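Local coordinates for Cwp19 (Clostridioides difficile, PDB 5OQ3), which is a cell-wall protein whose TIM-barrel glycoside hydrolase domain, described here, probably cleaves peptidoglycan, while the whole protein may also act as an amidase, at residues A30-V35 with D56-L61; V35-W40 with S89-G94; R74-A79 with P125-M130; F119-N124 with Y182-V187. One frame throughout, in Å; residues are numbered along the deposited sequence.

Contact 1. Residues A30-V35 with D56-L61; sequences AWISTV and DLLDKL
I32 pushes its CD1 methyl into a small cluster of leucine methyls on helix 47-63, meeting L57, L58 and L61 at once. CG1 stands anti to the carbonyl carbon (chi1 -61°) and the chain runs straight on from there (chi2 176°), carrying CD1 away from the strand and toward the helix. I32 and L57 reach for each other tip to tip, CD1 of I32 lying 4.1 Å from CD2 of L57. L61 comes in obliquely and divides its two methyls, CD1 going to I32 and CD2 to A30, whose CB is 4.1 Å from that CD2. The small A30 suits the place where the backbones draw nearest, 7.8 Å between the CA atoms of A30 and L61; the longer I32 fills the wider gap opposite L57. W31, between them, points the other way, into the barrel, where its ring meets W122 and H188. Helix 364-369 adds A364 and A368 against L57, A364 also against I32, and I367 against L61. Strand 27-32 and the helix run nearly antiparallel, 168° between their directions and 11.3 Å between axes, as expected within the first beta-alpha-beta unit of a TIM barrel, where aliphatic residues fill the layer between strands and outer helices.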
# COMPACT_ATOMS: atom_id res chain seq x y z
N ALA A 30 -0.99 -1.82 11.50
CA ALA A 30 -0.36 -2.99 10.93
C ALA A 30 -0.98 -3.28 9.56
O ALA A 30 -2.20 -3.28 9.42
CB ALA A 30 -0.50 -4.19 11.84
N TRP A 31 -0.11 -3.59 8.60
CA TRP A 31 -0.55 -4.11 7.31
C TRP A 31 -0.97 -5.57 7.47
O TRP A 31 -0.24 -6.37 8.08
CB TRP A 31 0.57 -4.01 6.25
CG TRP A 31 0.74 -2.67 5.64
CD1 TRP A 31 -0.04 -2.10 4.69
CD2 TRP A 31 1.85 -1.77 5.83
NE1 TRP A 31 0.47 -0.89 4.33
CE2 TRP A 31 1.65 -0.69 4.96
CE3 TRP A 31 3.00 -1.80 6.60
CZ2 TRP A 31 2.54 0.39 4.88
CZ3 TRP A 31 3.90 -0.77 6.50
CH2 TRP A 31 3.66 0.31 5.65
N ILE A 32 -2.13 -5.89 6.90
CA ILE A 32 -2.61 -7.27 6.79
C ILE A 32 -2.74 -7.54 5.27
O ILE A 32 -3.70 -7.14 4.62
CB ILE A 32 -3.97 -7.42 7.52
CG1 ILE A 32 -3.80 -7.08 9.03
CG2 ILE A 32 -4.57 -8.82 7.33
CD1 ILE A 32 -5.09 -7.10 9.83
N SER A 33 -1.73 -8.17 4.73
CA SER A 33 -1.61 -8.52 3.32
C SER A 33 -2.30 -9.83 3.05
O SER A 33 -2.18 -10.80 3.81
CB SER A 33 -0.15 -8.55 2.91
OG SER A 33 -0.02 -8.76 1.52
N THR A 34 -3.04 -9.85 1.95
CA THR A 34 -3.81 -11.02 1.49
C THR A 34 -3.19 -11.69 0.25
O THR A 34 -3.48 -12.85 -0.05
CB THR A 34 -5.25 -10.60 1.18
OG1 THR A 34 -5.23 -9.60 0.17
CG2 THR A 34 -5.93 -10.07 2.41
N VAL A 35 -2.29 -10.99 -0.43
CA VAL A 35 -1.61 -11.57 -1.59
C VAL A 35 -0.76 -12.74 -1.12
O VAL A 35 -0.07 -12.65 -0.10
CB VAL A 35 -0.79 -10.50 -2.36
CG1 VAL A 35 0.48 -10.11 -1.60
CG2 VAL A 35 -0.42 -11.02 -3.75
N ASP A 56 -8.71 -13.60 15.80
CA ASP A 56 -7.55 -13.93 16.60
C ASP A 56 -6.38 -13.00 16.28
O ASP A 56 -5.64 -12.57 17.17
CB ASP A 56 -7.11 -15.37 16.33
CG ASP A 56 -7.99 -16.43 17.02
OD1 ASP A 56 -8.85 -16.08 17.89
OD2 ASP A 56 -7.77 -17.62 16.68
N LEU A 57 -6.21 -12.68 15.00
CA LEU A 57 -5.16 -11.76 14.57
C LEU A 57 -5.42 -10.36 15.16
O LEU A 57 -4.53 -9.77 15.76
CB LEU A 57 -5.00 -11.78 13.06
CG LEU A 57 -3.97 -10.82 12.45
CD1 LEU A 57 -2.57 -11.15 12.99
CD2 LEU A 57 -4.00 -10.89 10.94
N LEU A 58 -6.64 -9.85 15.03
CA LEU A 58 -6.91 -8.54 15.59
C LEU A 58 -6.69 -8.51 17.09
O LEU A 58 -6.22 -7.51 17.63
CB LEU A 58 -8.31 -8.12 15.29
CG LEU A 58 -8.68 -7.81 13.85
CD1 LEU A 58 -10.00 -7.09 13.86
CD2 LEU A 58 -7.65 -6.92 13.18
N ASP A 59 -7.09 -9.60 17.77
CA ASP A 59 -6.91 -9.60 19.21
C ASP A 59 -5.43 -9.47 19.58
O ASP A 59 -5.08 -8.74 20.50
CB ASP A 59 -7.43 -10.91 19.84
CG ASP A 59 -8.94 -11.03 19.85
OD1 ASP A 59 -9.66 -10.01 19.74
OD2 ASP A 59 -9.41 -12.18 20.05
N LYS A 60 -4.57 -10.16 18.86
CA LYS A 60 -3.15 -10.11 19.15
C LYS A 60 -2.60 -8.69 18.83
O LYS A 60 -1.86 -8.12 19.62
CB LYS A 60 -2.42 -11.21 18.38
CG LYS A 60 -1.04 -11.60 18.92
CD LYS A 60 -1.09 -12.54 20.14
CE LYS A 60 -1.41 -14.02 19.84
NZ LYS A 60 -0.33 -14.80 19.17
N LEU A 61 -3.03 -8.10 17.71
CA LEU A 61 -2.58 -6.74 17.37
C LEU A 61 -3.04 -5.72 18.42
O LEU A 61 -2.26 -4.90 18.87
CB LEU A 61 -3.09 -6.37 15.99
CG LEU A 61 -2.61 -7.23 14.81
CD1 LEU A 61 -3.31 -6.82 13.53
CD2 LEU A 61 -1.11 -7.16 14.67

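Contact 2. Residues V35-W40 with S89-G94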
# COMPACT_ATOMS: atom_id res chain seq x y z
N VAL A 35 -2.29 -10.99 -0.43
CA VAL A 35 -1.61 -11.57 -1.59
C VAL A 35 -0.76 -12.74 -1.12
O VAL A 35 -0.07 -12.65 -0.10
CB VAL A 35 -0.79 -10.50 -2.36
CG1 VAL A 35 0.48 -10.11 -1.60
CG2 VAL A 35 -0.42 -11.02 -3.75
N TYR A 36 -0.88 -13.87 -1.82
CA TYR A 36 -0.24 -15.12 -1.40
C TYR A 36 -0.59 -15.51 0.05
O TYR A 36 0.12 -16.26 0.68
CB TYR A 36 1.27 -15.07 -1.61
CG TYR A 36 1.67 -14.89 -3.03
CD1 TYR A 36 1.29 -15.84 -4.00
CD2 TYR A 36 2.46 -13.82 -3.43
CE1 TYR A 36 1.67 -15.70 -5.32
CE2 TYR A 36 2.84 -13.68 -4.76
CZ TYR A 36 2.44 -14.63 -5.69
OH TYR A 36 2.81 -14.52 -7.00
N ASN A 37 -1.75 -15.03 0.54
CA ASN A 37 -2.24 -15.39 1.88
C ASN A 37 -1.18 -15.06 2.94
O ASN A 37 -1.01 -15.77 3.89
CB ASN A 37 -2.65 -16.88 1.87
CG ASN A 37 -3.80 -17.13 0.93
OD1 ASN A 37 -3.60 -17.35 -0.27
ND2 ASN A 37 -5.02 -17.01 1.44
N LEU A 38 -0.47 -13.94 2.76
CA LEU A 38 0.69 -13.64 3.62
C LEU A 38 0.31 -13.53 5.10
O LEU A 38 0.86 -14.23 5.96
CB LEU A 38 1.39 -12.36 3.16
CG LEU A 38 2.65 -11.99 3.93
CD1 LEU A 38 3.76 -12.99 3.61
CD2 LEU A 38 3.09 -10.53 3.68
N ASP A 39 -0.62 -12.62 5.40
CA ASP A 39 -1.09 -12.41 6.75
C ASP A 39 -2.45 -13.02 7.04
O ASP A 39 -2.67 -13.47 8.15
CB ASP A 39 -1.19 -10.92 7.06
CG ASP A 39 0.14 -10.18 7.01
OD1 ASP A 39 1.07 -10.56 7.74
OD2 ASP A 39 0.32 -9.26 6.19
N TRP A 40 -3.38 -12.95 6.09
CA TRP A 40 -4.74 -13.47 6.24
C TRP A 40 -5.33 -13.66 4.83
O TRP A 40 -5.02 -12.83 3.94
CB TRP A 40 -5.60 -12.47 7.03
CG TRP A 40 -7.00 -12.95 7.23
CD1 TRP A 40 -7.45 -13.83 8.17
CD2 TRP A 40 -8.11 -12.69 6.36
NE1 TRP A 40 -8.77 -14.08 7.97
CE2 TRP A 40 -9.20 -13.39 6.87
CE3 TRP A 40 -8.29 -11.87 5.22
CZ2 TRP A 40 -10.46 -13.35 6.27
CZ3 TRP A 40 -9.55 -11.84 4.63
CH2 TRP A 40 -10.61 -12.60 5.14
N SER A 89 -11.42 -12.43 -5.21
CA SER A 89 -9.99 -12.76 -5.15
C SER A 89 -9.76 -14.26 -5.01
O SER A 89 -10.41 -14.94 -4.23
CB SER A 89 -9.34 -12.05 -3.96
OG SER A 89 -7.98 -12.41 -3.84
N GLU A 90 -8.78 -14.76 -5.76
CA GLU A 90 -8.38 -16.15 -5.66
C GLU A 90 -7.83 -16.51 -4.29
O GLU A 90 -7.74 -17.70 -3.97
CB GLU A 90 -7.31 -16.45 -6.69
CG GLU A 90 -5.94 -15.89 -6.38
CD GLU A 90 -5.08 -15.71 -7.60
OE1 GLU A 90 -4.17 -16.54 -7.79
OE2 GLU A 90 -5.35 -14.78 -8.39
N TYR A 91 -7.45 -15.52 -3.47
CA TYR A 91 -6.81 -15.88 -2.20
C TYR A 91 -7.81 -16.34 -1.14
O TYR A 91 -7.41 -16.86 -0.13
CB TYR A 91 -5.89 -14.76 -1.69
CG TYR A 91 -4.84 -14.42 -2.75
CD1 TYR A 91 -3.88 -15.36 -3.13
CD2 TYR A 91 -4.89 -13.22 -3.45
CE1 TYR A 91 -2.99 -15.10 -4.14
CE2 TYR A 91 -3.96 -12.93 -4.46
CZ TYR A 91 -3.02 -13.87 -4.81
OH TYR A 91 -2.11 -13.59 -5.83
N LEU A 92 -9.11 -16.19 -1.39
CA LEU A 92 -10.14 -16.73 -0.50
C LEU A 92 -10.41 -18.21 -0.71
O LEU A 92 -10.62 -18.95 0.25
CB LEU A 92 -11.45 -15.94 -0.67
CG LEU A 92 -11.35 -14.50 -0.11
CD1 LEU A 92 -12.40 -13.59 -0.72
CD2 LEU A 92 -11.46 -14.50 1.42
N THR A 93 -10.47 -18.62 -1.97
CA THR A 93 -10.86 -20.01 -2.35
C THR A 93 -9.82 -20.87 -3.12
O THR A 93 -9.92 -22.05 -3.17
CB THR A 93 -12.11 -19.96 -3.24
OG1 THR A 93 -11.77 -19.27 -4.45
CG2 THR A 93 -13.24 -19.25 -2.50
N GLY A 94 -8.85 -20.13 -3.72
CA GLY A 94 -7.88 -20.78 -4.63
C GLY A 94 -8.20 -20.51 -6.09
O GLY A 94 -7.40 -20.84 -6.95
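The ring of Y91 makes the tight part of this contact, lying against the backbone where the loop leaves V35 for Y36. CA of V35 sits over one ring face, 4.1 Å from the centroid in a CH-pi contact, and N of Y36 comes over the same face, 3.4 Å from CE1 of Y91. The opposite face is covered by CG of its own neighbour E90. Beside the ring, CG2 of V35 approaches the OH of Y91 at 3.7 Å. N37 spans the edge: its OD1 lies near the ring plane, 3.5 Å from CD1 of Y91, while its ND2 donates to the backbone O of Y91 (2.9 Å, 167°) on a lone pair in the carbonyl plane. The same ND2 also serves P41 O, and the amide, gripped by two carbonyls, stands 77° from the ring plane. The packing is looser elsewhere. CH2 of W40 lies 4.3 Å from CD2 of L92, while Q50 O engages NE1 of W40. On the solvent side the exposed Y36 ring takes the OH of Y91 over one face. The broad Y91 face thus suits the turning backbone at V35-Y36, and a single hydrogen bond across the contact gives direction to a meeting that otherwise rests mostly on that ring.

Contact 3. Residues R74-A79 with P125-M130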
# COMPACT_ATOMS: atom_id res chain seq x y z
N ARG A 74 -7.79 -5.42 -2.41
CA ARG A 74 -7.50 -5.60 -3.87
C ARG A 74 -6.03 -5.94 -4.03
O ARG A 74 -5.22 -5.08 -4.37
CB ARG A 74 -7.82 -4.32 -4.63
CG ARG A 74 -7.55 -4.36 -6.13
CD ARG A 74 -7.70 -2.98 -6.71
NE ARG A 74 -7.29 -2.88 -8.10
CZ ARG A 74 -8.08 -3.01 -9.15
NH1 ARG A 74 -9.35 -3.32 -9.02
NH2 ARG A 74 -7.58 -2.78 -10.38
N PRO A 75 -5.69 -7.22 -3.80
CA PRO A 75 -4.31 -7.62 -4.00
C PRO A 75 -3.91 -7.82 -5.44
O PRO A 75 -2.72 -7.68 -5.75
CB PRO A 75 -4.23 -8.96 -3.27
CG PRO A 75 -5.60 -9.51 -3.29
CD PRO A 75 -6.46 -8.29 -3.12
N LYS A 76 -4.87 -8.08 -6.34
CA LYS A 76 -4.54 -8.52 -7.70
C LYS A 76 -5.74 -8.31 -8.64
O LYS A 76 -6.36 -9.27 -9.11
CB LYS A 76 -4.09 -9.97 -7.66
CG LYS A 76 -3.56 -10.50 -8.97
CD LYS A 76 -3.30 -11.99 -8.83
CE LYS A 76 -3.23 -12.62 -10.19
NZ LYS A 76 -3.44 -14.08 -10.10
N SER A 77 -6.05 -7.03 -8.88
CA SER A 77 -7.22 -6.61 -9.71
C SER A 77 -8.49 -7.42 -9.38
O SER A 77 -9.24 -7.83 -10.27
CB SER A 77 -6.92 -6.72 -11.22
OG SER A 77 -8.01 -6.23 -11.98
N ASP A 78 -8.73 -7.59 -8.09
CA ASP A 78 -9.71 -8.52 -7.57
C ASP A 78 -10.27 -7.90 -6.30
O ASP A 78 -9.97 -6.74 -5.96
CB ASP A 78 -9.09 -9.89 -7.37
CG ASP A 78 -7.93 -9.86 -6.38
OD1 ASP A 78 -7.56 -8.75 -5.88
OD2 ASP A 78 -7.39 -10.97 -6.08
N ALA A 79 -11.12 -8.66 -5.60
CA ALA A 79 -11.86 -8.08 -4.49
C ALA A 79 -12.06 -9.12 -3.40
O ALA A 79 -12.51 -10.24 -3.68
CB ALA A 79 -13.22 -7.56 -4.97
N PRO A 125 -3.43 -0.54 -7.37
CA PRO A 125 -4.21 -0.04 -8.50
C PRO A 125 -3.99 -0.80 -9.83
O PRO A 125 -4.97 -1.10 -10.51
CB PRO A 125 -3.77 1.44 -8.62
CG PRO A 125 -2.50 1.53 -7.86
CD PRO A 125 -2.54 0.49 -6.80
N TYR A 126 -2.73 -0.99 -10.25
CA TYR A 126 -2.42 -1.37 -11.65
C TYR A 126 -2.09 -2.86 -11.87
O TYR A 126 -2.08 -3.27 -13.01
CB TYR A 126 -1.26 -0.56 -12.23
CG TYR A 126 -1.34 0.96 -12.04
CD1 TYR A 126 -2.34 1.72 -12.61
CD2 TYR A 126 -0.36 1.61 -11.33
CE1 TYR A 126 -2.38 3.10 -12.46
CE2 TYR A 126 -0.36 2.99 -11.18
CZ TYR A 126 -1.37 3.73 -11.77
OH TYR A 126 -1.35 5.09 -11.60
N ARG A 127 -1.81 -3.64 -10.82
CA ARG A 127 -1.45 -5.03 -11.04
C ARG A 127 -2.61 -5.77 -11.64
O ARG A 127 -3.76 -5.62 -11.21
CB ARG A 127 -1.07 -5.66 -9.70
CG ARG A 127 -0.97 -7.20 -9.68
CD ARG A 127 -0.73 -7.72 -8.26
NE ARG A 127 0.60 -7.38 -7.79
CZ ARG A 127 0.95 -7.28 -6.50
NH1 ARG A 127 0.08 -7.54 -5.53
NH2 ARG A 127 2.20 -6.94 -6.19
N ILE A 128 -2.30 -6.66 -12.59
CA ILE A 128 -3.27 -7.63 -13.12
C ILE A 128 -2.80 -9.06 -12.85
O ILE A 128 -3.52 -9.80 -12.24
CB ILE A 128 -3.58 -7.46 -14.63
CG1 ILE A 128 -4.04 -6.03 -14.95
CG2 ILE A 128 -4.64 -8.48 -15.05
CD1 ILE A 128 -4.03 -5.72 -16.43
N THR A 129 -1.61 -9.44 -13.31
CA THR A 129 -1.14 -10.81 -13.14
C THR A 129 0.14 -10.91 -12.36
O THR A 129 0.86 -9.93 -12.22
CB THR A 129 -0.89 -11.50 -14.51
OG1 THR A 129 0.16 -10.82 -15.20
CG2 THR A 129 -2.14 -11.53 -15.34
N MET A 130 0.43 -12.14 -11.92
CA MET A 130 1.73 -12.52 -11.39
C MET A 130 2.53 -13.19 -12.49
O MET A 130 2.02 -13.45 -13.59
CB MET A 130 1.60 -13.49 -10.21
CG MET A 130 0.64 -13.09 -9.12
SD MET A 130 0.82 -11.38 -8.64
CE MET A 130 0.48 -11.46 -6.91
O HOH W 1 -6.47 -10.21 -11.63
O HOH W 2 -4.38 -4.91 -8.63
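The guanidinium groups of R74 and R127 each present an edge to a backbone carbonyl across the contact. R74 carries CA of S77 over the centre of one face, 3.7 Å above the plane, and its NH2 reaches P125 O at 3.1 Å, with the donor tilted 33° from the carbonyl plane. R127 has CE of M130 over one face, offset toward the rim, while P75 O lies at its edge, in plane; NH1 donates to that oxygen at 2.8 Å, nearly along the C=O axis. A bend at chi3 (-70°) turns the R127 group back toward P75, whereas R74 runs extended from CG to NE. Both have further partners: N124 O receives NE of R74, and Y192 forms a cation-pi pair with R127.

K76 crosses R127 at about a right angle and lays its aliphatic chain along the other loop. CG of K76 comes 3.3 Å from I128 O, and CE lies 4.0 Å from CG of M130. The extended chain delivers NZ to E90 and E133, so a buried lysine has two carboxylates to balance its charge, probably keeping it protonated. S77 brings CB to 3.3 Å from R127 O, its OG being taken by Y160. Two waters bridge the loops: one donates to both K76 O and I128 O, the other accepts from S77 N and donates to R127 O. Long side chains and water thus satisfy carbonyls of two loops that do not pair with each other. These loops follow the second and third strands at their C-terminal ends, the end of a TIM barrel where active sites are found.

Contact 4. Residues F119-N124 with Y182-V187; sequences FHAWFN and YDIDGV
Neighbouring parallel strands of the TIM barrel meet here, the third (118-123) and the fourth (186-189), at the point where the fourth begins. H120 pairs with G186 and A121 with V187. A121 N donates to G186 O (2.9 Å), while F119 O receives D185 N at 2.9 Å and, weakly, G186 N. CA-H...O contacts from H120 to G186 O and from V187 to A121 O supplement these bonds. D185 adds a side-chain bond at the strand's entrance: with CG anti to its carbonyl carbon (chi1 -55°), the carboxylate swings back so that OD2 takes F119 N at 2.8 Å through its anti lone pair. The same oxygen is bonded by H113.

Inside the barrel, the H120 ring lies over the backbone of G186, whose CA is 3.9 Å from the ring centroid in a CH-pi contact. Glycine suits this place because a CB would run into the imidazole. ND1 of H120 is turned to the hydroxyl of Y286. The other side of the sheet is aliphatic and aromatic. CG2 of I184 wedges between CD1 of F119, 4.0 Å away, and CB of A121 at 4.1 Å; further along, CG1 of V187 meets the F123 ring obliquely, 3.9 Å from CE1. Helix 165-181 covers V187 and F123, and L105 of helix 104-114 touches F119.

The chemistry therefore divides by side, with a polar histidine held by a tyrosine within the barrel and hydrocarbon beneath the helices. Two donors on OD2 of D185, F119 N and H113, restrain that oxygen and would probably stabilise its negative charge.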
# COMPACT_ATOMS: atom_id res chain seq x y z
N PHE A 119 -10.07 1.00 10.27
CA PHE A 119 -9.93 0.08 9.15
C PHE A 119 -9.63 0.89 7.90
O PHE A 119 -10.44 1.70 7.45
CB PHE A 119 -11.23 -0.70 8.95
CG PHE A 119 -11.10 -1.78 7.91
CD1 PHE A 119 -11.22 -1.48 6.56
CD2 PHE A 119 -10.85 -3.10 8.28
CE1 PHE A 119 -11.09 -2.45 5.61
CE2 PHE A 119 -10.73 -4.09 7.32
CZ PHE A 119 -10.86 -3.76 5.99
N HIS A 120 -8.47 0.68 7.31
CA HIS A 120 -8.09 1.27 6.02
C HIS A 120 -8.08 0.16 4.97
O HIS A 120 -7.41 -0.84 5.12
CB HIS A 120 -6.73 1.95 6.06
CG HIS A 120 -6.68 3.17 6.92
ND1 HIS A 120 -5.74 4.16 6.74
CD2 HIS A 120 -7.47 3.59 7.94
CE1 HIS A 120 -5.94 5.11 7.63
NE2 HIS A 120 -6.98 4.79 8.38
N ALA A 121 -8.86 0.34 3.92
CA ALA A 121 -8.92 -0.58 2.78
C ALA A 121 -7.75 -0.30 1.85
O ALA A 121 -7.63 0.81 1.31
CB ALA A 121 -10.24 -0.40 2.05
N TRP A 122 -6.90 -1.32 1.67
CA TRP A 122 -5.72 -1.23 0.86
C TRP A 122 -5.96 -1.85 -0.53
O TRP A 122 -6.39 -3.00 -0.65
CB TRP A 122 -4.57 -1.85 1.63
CG TRP A 122 -3.34 -2.33 0.94
CD1 TRP A 122 -2.83 -1.93 -0.28
CD2 TRP A 122 -2.40 -3.25 1.49
NE1 TRP A 122 -1.66 -2.60 -0.53
CE2 TRP A 122 -1.39 -3.42 0.53
CE3 TRP A 122 -2.33 -3.99 2.67
CZ2 TRP A 122 -0.28 -4.27 0.73
CZ3 TRP A 122 -1.26 -4.86 2.86
CH2 TRP A 122 -0.25 -4.99 1.89
N PHE A 123 -5.62 -1.07 -1.54
CA PHE A 123 -5.76 -1.44 -2.95
C PHE A 123 -4.41 -1.37 -3.67
O PHE A 123 -3.61 -0.44 -3.45
CB PHE A 123 -6.69 -0.45 -3.66
CG PHE A 123 -8.07 -0.35 -3.08
CD1 PHE A 123 -8.35 0.49 -1.98
CD2 PHE A 123 -9.14 -0.97 -3.70
CE1 PHE A 123 -9.62 0.59 -1.48
CE2 PHE A 123 -10.41 -0.87 -3.18
CZ PHE A 123 -10.67 -0.06 -2.08
N ASN A 124 -4.19 -2.32 -4.59
CA ASN A 124 -3.10 -2.23 -5.57
C ASN A 124 -3.75 -1.76 -6.89
O ASN A 124 -4.58 -2.46 -7.43
CB ASN A 124 -2.39 -3.57 -5.68
CG ASN A 124 -1.26 -3.54 -6.69
OD1 ASN A 124 -1.41 -2.99 -7.79
ND2 ASN A 124 -0.12 -4.18 -6.33
N TYR A 182 -19.27 0.38 2.14
CA TYR A 182 -18.66 -0.19 3.32
C TYR A 182 -18.19 0.91 4.27
O TYR A 182 -17.72 1.95 3.81
CB TYR A 182 -17.48 -1.10 2.96
CG TYR A 182 -17.91 -2.30 2.11
CD1 TYR A 182 -18.41 -3.45 2.69
CD2 TYR A 182 -17.84 -2.24 0.73
CE1 TYR A 182 -18.82 -4.51 1.91
CE2 TYR A 182 -18.22 -3.30 -0.08
CZ TYR A 182 -18.74 -4.45 0.53
OH TYR A 182 -19.12 -5.50 -0.29
N ASP A 183 -18.18 0.62 5.55
CA ASP A 183 -17.87 1.62 6.59
C ASP A 183 -16.36 1.71 6.86
O ASP A 183 -15.90 1.59 8.01
CB ASP A 183 -18.64 1.25 7.87
CG ASP A 183 -18.47 2.26 8.96
OD1 ASP A 183 -18.32 3.45 8.63
OD2 ASP A 183 -18.47 1.84 10.15
N ILE A 184 -15.61 1.93 5.79
CA ILE A 184 -14.20 2.11 5.94
C ILE A 184 -13.82 3.42 6.56
O ILE A 184 -14.52 4.42 6.40
CB ILE A 184 -13.46 1.90 4.60
CG1 ILE A 184 -13.89 2.94 3.54
CG2 ILE A 184 -13.69 0.48 4.04
CD1 ILE A 184 -13.01 2.92 2.30
N ASP A 185 -12.65 3.49 7.18
CA ASP A 185 -12.12 4.75 7.74
C ASP A 185 -11.07 5.41 6.85
O ASP A 185 -10.84 6.62 6.92
CB ASP A 185 -11.50 4.49 9.11
CG ASP A 185 -12.48 3.83 10.02
OD1 ASP A 185 -13.50 4.48 10.35
OD2 ASP A 185 -12.32 2.66 10.40
N GLY A 186 -10.47 4.61 5.95
CA GLY A 186 -9.41 5.09 5.05
C GLY A 186 -9.31 4.24 3.81
O GLY A 186 -9.75 3.08 3.80
N VAL A 187 -8.71 4.83 2.79
CA VAL A 187 -8.28 4.15 1.55
C VAL A 187 -6.76 4.30 1.47
O VAL A 187 -6.25 5.39 1.69
CB VAL A 187 -8.99 4.81 0.32
CG1 VAL A 187 -8.39 4.29 -0.99
CG2 VAL A 187 -10.51 4.64 0.41

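Contacts 1 and 4 belong to the barrel wall: contact 1 is wholly apolar, strand against helix, whereas contact 4 joins strand to strand through backbone bonds, and the two meet where W31 touches W122 inside. Contacts 2 and 3 gather the loops, with short helix 90-93, that follow the first three strands. Contact 2, partly open to solvent, is chiefly ring packing with one amide bond, while the buried contact 3 relies on arginines, a lysine and waters. Between these two, E90 forms a salt bridge with K76 and S89 a hydrogen bond with D78. V35 is shared by contacts 1 and 2, and R74 bonds N124, tying contact 3 to contact 4.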